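Local coordinates for arginine--tRNA ligase (PDB 3FNR), which catalyses the ATP-dependent attachment of L-arginine to tRNA(Arg), giving L-arginyl-tRNA(Arg), AMP and diphosphate, at residues A380-L383 / K384-N388; L437-K440 / T441-L445; N176-L179 / E180-E184; P19-F22 / T23-E26. The protein carries 1 engineered substitution. One frame throughout, in Å; residues are numbered along the deposited sequence. Where two conformers were deposited one is given.

Interaction 1: residues A380-L383 / K384-N388; sequences ALNL and KAVLN. With SO4 (sulfate ion), chain B.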
loop_
_atom_site.group_PDB
_atom_site.type_symbol
_atom_site.label_atom_id
_atom_site.label_comp_id
_atom_site.label_asym_id
_atom_site.label_seq_id
_atom_site.Cartn_x
_atom_site.Cartn_y
_atom_site.Cartn_z
ATOM N N ALA A 380 10.095 11.145 21.920
ATOM C CA ALA A 380 9.223 9.981 22.089
ATOM C C ALA A 380 7.753 10.396 22.047
ATOM O O ALA A 380 6.967 9.816 21.295
ATOM C CB ALA A 380 9.540 9.237 23.392
ATOM N N LEU A 381 7.405 11.430 22.814
ATOM C CA LEU A 381 6.020 11.888 22.930
ATOM C C LEU A 381 5.505 12.638 21.697
ATOM O O LEU A 381 4.298 12.715 21.481
ATOM C CB LEU A 381 5.841 12.738 24.193
ATOM C CG LEU A 381 6.056 11.963 25.495
ATOM C CD1 LEU A 381 6.192 12.914 26.669
ATOM C CD2 LEU A 381 4.921 10.967 25.734
ATOM N N ASN A 382 6.429 13.158 20.892
ATOM C CA ASN A 382 6.116 13.922 19.685
ATOM C C ASN A 382 5.528 13.085 18.535
ATOM O O ASN A 382 5.160 13.647 17.505
ATOM C CB ASN A 382 7.379 14.632 19.190
ATOM C CG ASN A 382 7.091 15.711 18.142
ATOM O OD1 ASN A 382 7.740 15.762 17.091
ATOM N ND2 ASN A 382 6.115 16.565 18.421
ATOM N N LEU A 383 5.456 11.759 18.701
ATOM C CA LEU A 383 4.907 10.864 17.668
ATOM C C LEU A 383 3.497 11.269 17.233
ATOM O O LEU A 383 3.224 11.321 16.041
ATOM C CB LEU A 383 4.935 9.395 18.121
ATOM C CG LEU A 383 4.398 8.321 17.158
ATOM C CD1 LEU A 383 5.118 8.324 15.824
ATOM C CD2 LEU A 383 4.459 6.944 17.781
ATOM N N LYS A 384 2.637 11.592 18.199
ATOM C CA LYS A 384 1.259 12.037 17.940
ATOM C C LYS A 384 1.184 13.166 16.915
ATOM O O LYS A 384 0.442 13.065 15.941
ATOM C CB LYS A 384 0.603 12.489 19.246
ATOM C CG LYS A 384 -0.926 12.539 19.201
ATOM C CD LYS A 384 -1.474 13.449 20.293
ATOM C CE LYS A 384 -2.823 12.971 20.824
ATOM N NZ LYS A 384 -3.820 12.586 19.776
ATOM N N ALA A 385 1.972 14.221 17.140
ATOM C CA ALA A 385 2.057 15.362 16.228
ATOM C C ALA A 385 2.519 14.932 14.838
ATOM O O ALA A 385 1.941 15.341 13.841
ATOM C CB ALA A 385 3.011 16.424 16.792
ATOM N N VAL A 386 3.560 14.107 14.793
ATOM C CA VAL A 386 4.115 13.617 13.535
ATOM C C VAL A 386 3.066 12.851 12.726
ATOM O O VAL A 386 2.895 13.132 11.541
ATOM C CB VAL A 386 5.373 12.747 13.772
ATOM C CG1 VAL A 386 5.867 12.142 12.461
ATOM C CG2 VAL A 386 6.485 13.594 14.414
ATOM N N LEU A 387 2.353 11.924 13.378
ATOM C CA LEU A 387 1.367 11.071 12.694
ATOM C C LEU A 387 0.212 11.874 12.097
ATOM O O LEU A 387 -0.181 11.649 10.956
ATOM C CB LEU A 387 0.813 10.003 13.643
ATOM C CG LEU A 387 1.819 8.977 14.153
ATOM C CD1 LEU A 387 1.139 7.999 15.104
ATOM C CD2 LEU A 387 2.563 8.252 13.019
ATOM N N ASN A 388 -0.317 12.815 12.874
ATOM C CA ASN A 388 -1.386 13.687 12.400
ATOM C C ASN A 388 -0.936 14.543 11.229
ATOM O O ASN A 388 -1.666 14.713 10.257
ATOM C CB ASN A 388 -1.932 14.543 13.542
ATOM C CG ASN A 388 -2.850 13.758 14.470
ATOM O OD1 ASN A 388 -4.007 13.488 14.136
ATOM N ND2 ASN A 388 -2.341 13.390 15.641
HETATM S S SO4 B . -7.372 13.895 18.658
HETATM O O1 SO4 B . -8.051 15.121 19.086
HETATM O O2 SO4 B . -8.365 12.838 18.544
HETATM O O3 SO4 B . -6.741 14.133 17.363
HETATM O O4 SO4 B . -6.358 13.493 19.625
HETATM O O HOH W 1 2.657 15.125 20.179
#
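The amide of Asn382 meets the next helical turn with both of its ends. ND2 of Asn382 lies 3.5 Å from CB of Ala385, and OD1 of Asn382 lies 3.7 Å from CG2 of Val386, whose side chain it crosses at about a right angle. CG of Asn382 stands anti to its own backbone N (chi1 -166°), which brings its two end atoms up to these residues. The second flat group is the amide of Asn388. Its ND2 donates to Lys384 O over 2.8 Å and reaches it from above the carbonyl plane. Asn388 N reaches Lys384 O from the opposite face, so one oxygen serves two donors of one residue.

The backbone changes course here. Val386 N bonds to Asn382 O at 3.2 Å, and Leu387 N to Leu383 O at 2.9 Å. One residue earlier in the series a water bridges the gap: it donates to Leu381 O and accepts from Ala385 N. On the buried side CD1 of Leu383 packs 3.8 Å from CG of Leu387. Lys384 bends outward, and its NZ donates to O4 of a sulfate at 2.7 Å.

Residues 380-388 join helix 371-381 to helix 383-393 in the anticodon-binding domain. Leu383 and Leu387 face helices 398-416 and 425-445, and Leu387 also touches Leu62 and His65 of helix 50-65.

Interaction 2: residues L437-K440 / T441-L445; sequences LSIK and TAFSL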
loop_
_atom_site.group_PDB
_atom_site.type_symbol
_atom_site.label_atom_id
_atom_site.label_comp_id
_atom_site.label_asym_id
_atom_site.label_seq_id
_atom_site.Cartn_x
_atom_site.Cartn_y
_atom_site.Cartn_z
ATOM N N LEU A 437 8.127 2.230 23.012
ATOM C CA LEU A 437 6.710 2.315 22.686
ATOM C C LEU A 437 6.451 3.105 21.404
ATOM O O LEU A 437 5.627 2.693 20.590
ATOM C CB LEU A 437 5.914 2.893 23.861
ATOM C CG LEU A 437 4.398 3.093 23.699
ATOM C CD1 LEU A 437 3.665 1.778 23.412
ATOM C CD2 LEU A 437 3.813 3.800 24.901
ATOM N N SER A 438 7.165 4.218 21.227
ATOM C CA SER A 438 7.093 5.010 19.998
ATOM C C SER A 438 7.607 4.240 18.785
ATOM O O SER A 438 7.033 4.340 17.702
ATOM C CB SER A 438 7.875 6.307 20.151
ATOM O OG SER A 438 7.279 7.118 21.147
ATOM N N ILE A 439 8.676 3.468 18.972
ATOM C CA ILE A 439 9.241 2.668 17.888
ATOM C C ILE A 439 8.211 1.628 17.443
ATOM O O ILE A 439 7.868 1.551 16.250
ATOM C CB ILE A 439 10.600 2.029 18.291
ATOM C CG1 ILE A 439 11.689 3.104 18.307
ATOM C CG2 ILE A 439 10.995 0.900 17.340
ATOM C CD1 ILE A 439 13.003 2.662 18.889
ATOM N N LYS A 440 7.676 0.899 18.422
ATOM C CA LYS A 440 6.678 -0.148 18.209
ATOM C C LYS A 440 5.397 0.377 17.555
ATOM O O LYS A 440 4.919 -0.198 16.576
ATOM C CB LYS A 440 6.353 -0.832 19.544
ATOM C CG LYS A 440 5.292 -1.911 19.450
ATOM C CD LYS A 440 5.507 -2.968 20.510
ATOM C CE LYS A 440 4.536 -2.820 21.652
ATOM N NZ LYS A 440 3.284 -3.552 21.332
ATOM N N THR A 441 4.851 1.459 18.106
ATOM C CA THR A 441 3.670 2.107 17.555
ATOM C C THR A 441 3.876 2.507 16.088
ATOM O O THR A 441 3.166 2.013 15.217
ATOM C CB THR A 441 3.247 3.320 18.411
ATOM O OG1 THR A 441 2.995 2.882 19.756
ATOM C CG2 THR A 441 1.992 3.989 17.843
ATOM N N ALA A 442 4.865 3.360 15.820
ATOM C CA ALA A 442 5.109 3.864 14.468
ATOM C C ALA A 442 5.377 2.735 13.473
ATOM O O ALA A 442 4.805 2.729 12.372
ATOM C CB ALA A 442 6.253 4.855 14.467
ATOM N N PHE A 443 6.233 1.791 13.874
ATOM C CA PHE A 443 6.524 0.595 13.075
ATOM C C PHE A 443 5.271 -0.202 12.723
ATOM O O PHE A 443 5.141 -0.657 11.595
ATOM C CB PHE A 443 7.507 -0.334 13.792
ATOM C CG PHE A 443 8.891 -0.358 13.200
ATOM C CD1 PHE A 443 9.906 -1.066 13.834
ATOM C CD2 PHE A 443 9.186 0.310 12.016
ATOM C CE1 PHE A 443 11.187 -1.112 13.298
ATOM C CE2 PHE A 443 10.461 0.274 11.476
ATOM C CZ PHE A 443 11.465 -0.439 12.112
ATOM N N SER A 444 4.359 -0.376 13.680
ATOM C CA SER A 444 3.149 -1.177 13.439
ATOM C C SER A 444 2.238 -0.562 12.378
ATOM O O SER A 444 1.542 -1.289 11.657
ATOM C CB SER A 444 2.372 -1.428 14.735
ATOM O OG SER A 444 1.735 -0.250 15.190
ATOM N N LEU A 445 2.267 0.768 12.273
ATOM C CA LEU A 445 1.507 1.498 11.249
ATOM C C LEU A 445 2.132 1.335 9.871
ATOM O O LEU A 445 1.488 1.602 8.852
ATOM C CB LEU A 445 1.396 2.988 11.609
ATOM C CG LEU A 445 0.739 3.316 12.951
ATOM C CD1 LEU A 445 0.683 4.829 13.186
ATOM C CD2 LEU A 445 -0.665 2.691 13.061
#
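Leu437 O is gripped twice by Thr441. Thr441 N donates to it over 2.9 Å as the regular helical bond, and Thr441 OG1 donates to it over 2.8 Å. The two donors arrive from opposite faces of the carbonyl plane, the hydroxyl 35° out of it. OG1 lies beside its own backbone N (chi1 -58°), and this rotation turns the hydroxyl back along the helix. The OG1 bond holds the side-chain rotation of Thr441, and OG1 also lies 3.9 Å from CD1 of Leu437.

The hydroxyl of Ser444 does the same work one turn on, but with a shorter step. Its OG donates to Thr441 O at 2.7 Å, three residues back, while Ser444 N keeps the bond to Lys440 O. Chi1 of 72° puts OG between the backbone N and the carbonyl carbon.

The apolar contact is looser. Ile439 and Phe443 lie side by side and point the same way, with CG2 of Ile439 4.2 Å from CD1 of Phe443. Both lean on Ile340 of helix 336-353. Ser438 OG has its main partner on another helix, the carbonyl of Ala380 on helix 371-381.

Hydroxyls that turn back to a carbonyl three or four residues earlier are a common feature of alpha-helices. Here they lie in a largely buried part of helix 425-445, within the helical anticodon-binding domain of the DALR family.

Interaction 3: residues N176-L179 / E180-E184; sequences NATL and ESLKE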
loop_
_atom_site.group_PDB
_atom_site.type_symbol
_atom_site.label_atom_id
_atom_site.label_comp_id
_atom_site.label_asym_id
_atom_site.label_seq_id
_atom_site.Cartn_x
_atom_site.Cartn_y
_atom_site.Cartn_z
ATOM N N ASN A 176 -26.210 2.225 -18.365
ATOM C CA ASN A 176 -27.316 3.064 -18.793
ATOM C C ASN A 176 -27.606 4.219 -17.835
ATOM O O ASN A 176 -27.799 5.352 -18.292
ATOM C CB ASN A 176 -28.564 2.228 -19.099
ATOM C CG ASN A 176 -28.492 1.561 -20.467
ATOM O OD1 ASN A 176 -27.523 0.867 -20.786
ATOM N ND2 ASN A 176 -29.512 1.780 -21.286
ATOM N N ALA A 177 -27.608 3.937 -16.535
ATOM C CA ALA A 177 -27.822 4.953 -15.500
ATOM C C ALA A 177 -26.743 6.043 -15.526
ATOM O O ALA A 177 -27.028 7.211 -15.263
ATOM C CB ALA A 177 -27.905 4.299 -14.129
ATOM N N THR A 178 -25.515 5.649 -15.860
ATOM C CA THR A 178 -24.396 6.579 -16.030
ATOM C C THR A 178 -24.630 7.497 -17.233
ATOM O O THR A 178 -24.506 8.719 -17.118
ATOM C CB THR A 178 -23.049 5.819 -16.179
ATOM O OG1 THR A 178 -22.796 5.059 -14.991
ATOM C CG2 THR A 178 -21.884 6.782 -16.431
ATOM N N LEU A 179 -24.980 6.903 -18.375
ATOM C CA LEU A 179 -25.300 7.664 -19.577
ATOM C C LEU A 179 -26.407 8.678 -19.301
ATOM O O LEU A 179 -26.260 9.867 -19.597
ATOM C CB LEU A 179 -25.682 6.731 -20.728
ATOM C CG LEU A 179 -24.581 5.790 -21.237
ATOM C CD1 LEU A 179 -25.108 4.882 -22.328
ATOM C CD2 LEU A 179 -23.369 6.557 -21.726
ATOM N N GLU A 180 -27.478 8.202 -18.672
ATOM C CA GLU A 180 -28.603 9.043 -18.295
ATOM C C GLU A 180 -28.207 10.218 -17.410
ATOM O O GLU A 180 -28.566 11.361 -17.706
ATOM C CB GLU A 180 -29.715 8.206 -17.657
ATOM C CG GLU A 180 -30.554 7.476 -18.699
ATOM C CD GLU A 180 -31.338 8.444 -19.576
ATOM O OE1 GLU A 180 -30.838 8.815 -20.663
ATOM O OE2 GLU A 180 -32.441 8.860 -19.158
ATOM N N SER A 181 -27.450 9.935 -16.351
ATOM C CA SER A 181 -27.011 10.970 -15.410
ATOM C C SER A 181 -26.112 11.989 -16.101
ATOM O O SER A 181 -26.247 13.191 -15.876
ATOM C CB SER A 181 -26.315 10.349 -14.198
ATOM O OG SER A 181 -25.852 11.345 -13.295
ATOM N N LEU A 182 -25.227 11.498 -16.965
ATOM C CA LEU A 182 -24.391 12.344 -17.817
ATOM C C LEU A 182 -25.210 13.261 -18.734
ATOM O O LEU A 182 -24.844 14.421 -18.932
ATOM C CB LEU A 182 -23.463 11.470 -18.668
ATOM C CG LEU A 182 -21.950 11.294 -18.479
ATOM C CD1 LEU A 182 -21.398 11.750 -17.136
ATOM C CD2 LEU A 182 -21.555 9.856 -18.772
ATOM N N LYS A 183 -26.300 12.739 -19.301
ATOM C CA LYS A 183 -27.165 13.545 -20.165
ATOM C C LYS A 183 -27.941 14.596 -19.373
ATOM O O LYS A 183 -28.114 15.720 -19.839
ATOM C CB LYS A 183 -28.128 12.684 -20.989
ATOM C CG LYS A 183 -28.609 13.385 -22.254
ATOM C CD LYS A 183 -29.959 12.887 -22.713
ATOM C CE LYS A 183 -30.617 13.877 -23.682
ATOM N NZ LYS A 183 -29.861 14.029 -24.963
ATOM N N GLU A 184 -28.377 14.233 -18.167
ATOM C CA GLU A 184 -29.065 15.157 -17.260
ATOM C C GLU A 184 -28.215 16.378 -16.861
ATOM O O GLU A 184 -28.754 17.380 -16.390
ATOM C CB GLU A 184 -29.581 14.412 -16.021
ATOM C CG GLU A 184 -30.820 13.546 -16.301
ATOM C CD GLU A 184 -31.099 12.484 -15.230
ATOM O OE1 GLU A 184 -31.724 11.446 -15.576
ATOM O OE2 GLU A 184 -30.703 12.685 -14.056
#
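Glu180 opens the second segment by donating its N to Asn176 O over 2.9 Å. Its side chain starts back along the helix: CG lies beside the backbone N (chi1 -79°), which brings it 3.5 Å from Asn176 O. The chain then bends at chi2, and the residue stays on the exposed side.

Ser181 N follows with a 3.0 Å bond to Ala177 O. Ser181 CB passes 3.4 Å from that same Ala177 oxygen, and its side chain touches Lys228 and Leu260.

Leu182 carries the apolar part. Its N bonds to Thr178 O at 2.9 Å. Its CD2 meets CG2 of Thr178 at 3.9 Å, and the two side chains lie alongside each other, pointing the same way. Chi1 of Leu182 is -107°, away from a staggered rotamer, and CD2 also lies 3.6 Å from Thr178 O. Thr178 turns its methyl to the leucine, while its OG1 bonds to Ala174 O, one turn back.

Lys183 N closes the set on Leu179 O at 2.9 Å, and its long side chain leads away from the contact. Glu184 N bonds within the segment to Glu180 O.

Regular bonds from each N to the carbonyl four residues back, with Thr178 and Leu182 buried and Glu180 and Lys183 exposed, mark helix 175-184 as an amphipathic surface helix of the class I catalytic domain. It packs on helix 219-231 and leads to strand 188-191.

Interaction 4: residues P19-F22 / T23-E26; sequences PNDF and TKGE. With SO4 (sulfate ion), chain B.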
loop_
_atom_site.group_PDB
_atom_site.type_symbol
_atom_site.label_atom_id
_atom_site.label_comp_id
_atom_site.label_asym_id
_atom_site.label_seq_id
_atom_site.Cartn_x
_atom_site.Cartn_y
_atom_site.Cartn_z
ATOM N N PRO A 19 -0.847 1.549 26.810
ATOM C CA PRO A 19 0.098 1.567 25.692
ATOM C C PRO A 19 -0.548 1.379 24.317
ATOM O O PRO A 19 -0.091 1.982 23.349
ATOM C CB PRO A 19 1.061 0.422 26.014
ATOM C CG PRO A 19 0.336 -0.452 26.957
ATOM C CD PRO A 19 -0.593 0.421 27.726
ATOM N N ASN A 20 -1.614 0.589 24.237
ATOM C CA ASN A 20 -2.305 0.371 22.965
ATOM C C ASN A 20 -3.055 1.599 22.428
ATOM O O ASN A 20 -3.358 1.672 21.238
ATOM C CB ASN A 20 -3.243 -0.836 23.057
ATOM C CG ASN A 20 -2.495 -2.172 23.077
ATOM O OD1 ASN A 20 -3.074 -3.202 23.420
ATOM N ND2 ASN A 20 -1.217 -2.162 22.702
ATOM N N ASP A 21 -3.332 2.563 23.301
ATOM C CA ASP A 21 -4.046 3.774 22.913
ATOM C C ASP A 21 -3.134 4.980 22.658
ATOM O O ASP A 21 -3.619 6.059 22.304
ATOM C CB ASP A 21 -5.104 4.116 23.962
ATOM C CG ASP A 21 -6.163 3.029 24.102
ATOM O OD1 ASP A 21 -6.917 3.071 25.101
ATOM O OD2 ASP A 21 -6.243 2.134 23.222
ATOM N N PHE A 22 -1.826 4.786 22.843
ATOM C CA PHE A 22 -0.817 5.833 22.654
ATOM C C PHE A 22 -0.835 6.332 21.214
ATOM O O PHE A 22 -0.683 5.537 20.273
ATOM C CB PHE A 22 0.573 5.303 23.024
ATOM C CG PHE A 22 1.714 6.266 22.748
ATOM C CD1 PHE A 22 1.762 7.518 23.361
ATOM C CD2 PHE A 22 2.758 5.895 21.904
ATOM C CE1 PHE A 22 2.819 8.393 23.122
ATOM C CE2 PHE A 22 3.825 6.757 21.662
ATOM C CZ PHE A 22 3.856 8.012 22.272
ATOM N N THR A 23 -1.038 7.646 21.088
ATOM C CA THR A 23 -1.140 8.415 19.830
ATOM C C THR A 23 -2.411 8.196 18.992
ATOM O O THR A 23 -2.583 8.840 17.949
ATOM C CB THR A 23 0.132 8.333 18.937
ATOM O OG1 THR A 23 0.280 7.009 18.411
ATOM C CG2 THR A 23 1.381 8.725 19.719
ATOM N N LYS A 24 -3.291 7.306 19.446
ATOM C CA LYS A 24 -4.588 7.102 18.806
ATOM C C LYS A 24 -5.453 8.353 18.913
ATOM O O LYS A 24 -5.498 9.003 19.963
ATOM C CB LYS A 24 -5.322 5.896 19.411
ATOM C CG LYS A 24 -4.830 4.560 18.864
ATOM C CD LYS A 24 -5.754 3.417 19.173
ATOM C CE LYS A 24 -5.256 2.145 18.499
ATOM N NZ LYS A 24 -5.787 0.931 19.172
ATOM N N GLY A 25 -6.115 8.700 17.817
ATOM C CA GLY A 25 -7.017 9.848 17.806
ATOM C C GLY A 25 -8.441 9.445 18.148
ATOM O O GLY A 25 -8.818 8.277 18.000
ATOM N N GLU A 26 -9.224 10.420 18.611
ATOM C CA GLU A 26 -10.660 10.260 18.819
ATOM C C GLU A 26 -11.360 10.118 17.464
ATOM O O GLU A 26 -10.799 10.501 16.424
ATOM C CB GLU A 26 -11.235 11.477 19.553
ATOM C CG GLU A 26 -10.607 11.790 20.910
ATOM C CD GLU A 26 -10.924 13.207 21.393
ATOM O OE1 GLU A 26 -12.119 13.584 21.432
ATOM O OE2 GLU A 26 -9.973 13.947 21.739
HETATM S S SO4 B . -7.372 13.895 18.658
HETATM O O1 SO4 B . -8.051 15.121 19.086
HETATM O O2 SO4 B . -8.365 12.838 18.544
HETATM O O3 SO4 B . -6.741 14.133 17.363
HETATM O O4 SO4 B . -6.358 13.493 19.625
#
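Thr23 lays its methyl on the ring of Phe22. CG2 sits 3.5 Å from the ring centroid and only 6° off the normal, a CH-pi contact over the face. Phe22 CG is anti to its own backbone N (chi1 175°), beside its carbonyl carbon, and this turns the ring toward the next residue. CG2 of Thr23 stands beside the Thr23 backbone N, which places it over the ring.

Hydrogen bonds form the second group. Lys24 N donates to Asp21 O at 3.1 Å, well above the carbonyl plane. This bond closes a type II beta turn from Asp21 to Lys24, with Thr23 in the third position at a positive phi of 71°. The turn lies in the loop between helix 5-17 and strand 31-35 of the catalytic domain. OG1 of Thr23 donates to Phe22 O at 2.6 Å, with a sharp bend at the carbonyl. His65 NE2 is a second partner of that hydroxyl, and Gly25 makes a backbone bond to His65. Lys24 runs extended back along the loop, and its NZ makes a weak bond to Asn20 O at 3.3 Å. Past the turn, Glu26 N donates to O2 of a sulfate, probably from the crystallisation liquor, at 2.6 Å.

Charges come last. Asp21 OD2 is 4.2 Å from Lys24 NZ, beyond a salt bridge. Lys28 NZ and Lys384 NZ hold the same sulfate.

Overall arrangement
From the N terminus the order is interaction 4, then 3, 1 and 2. Each is local and closes no more than a turn of chain. They follow in series, and none nests in or crosses another. Interaction 4 lies in the loop after helix 5-17. Its Phe22 and Thr23 pack against residues of both interaction 1 and interaction 2, so this loop ties the N-terminal part of the chain to the anticodon-binding helices. One sulfate touches interactions 1 and 4. Interactions 1 and 2 also meet each other, joining helices 383-393 and 425-445. Interaction 3 stands apart in the catalytic domain, its nearest atoms about 33 Å from those of interaction 4.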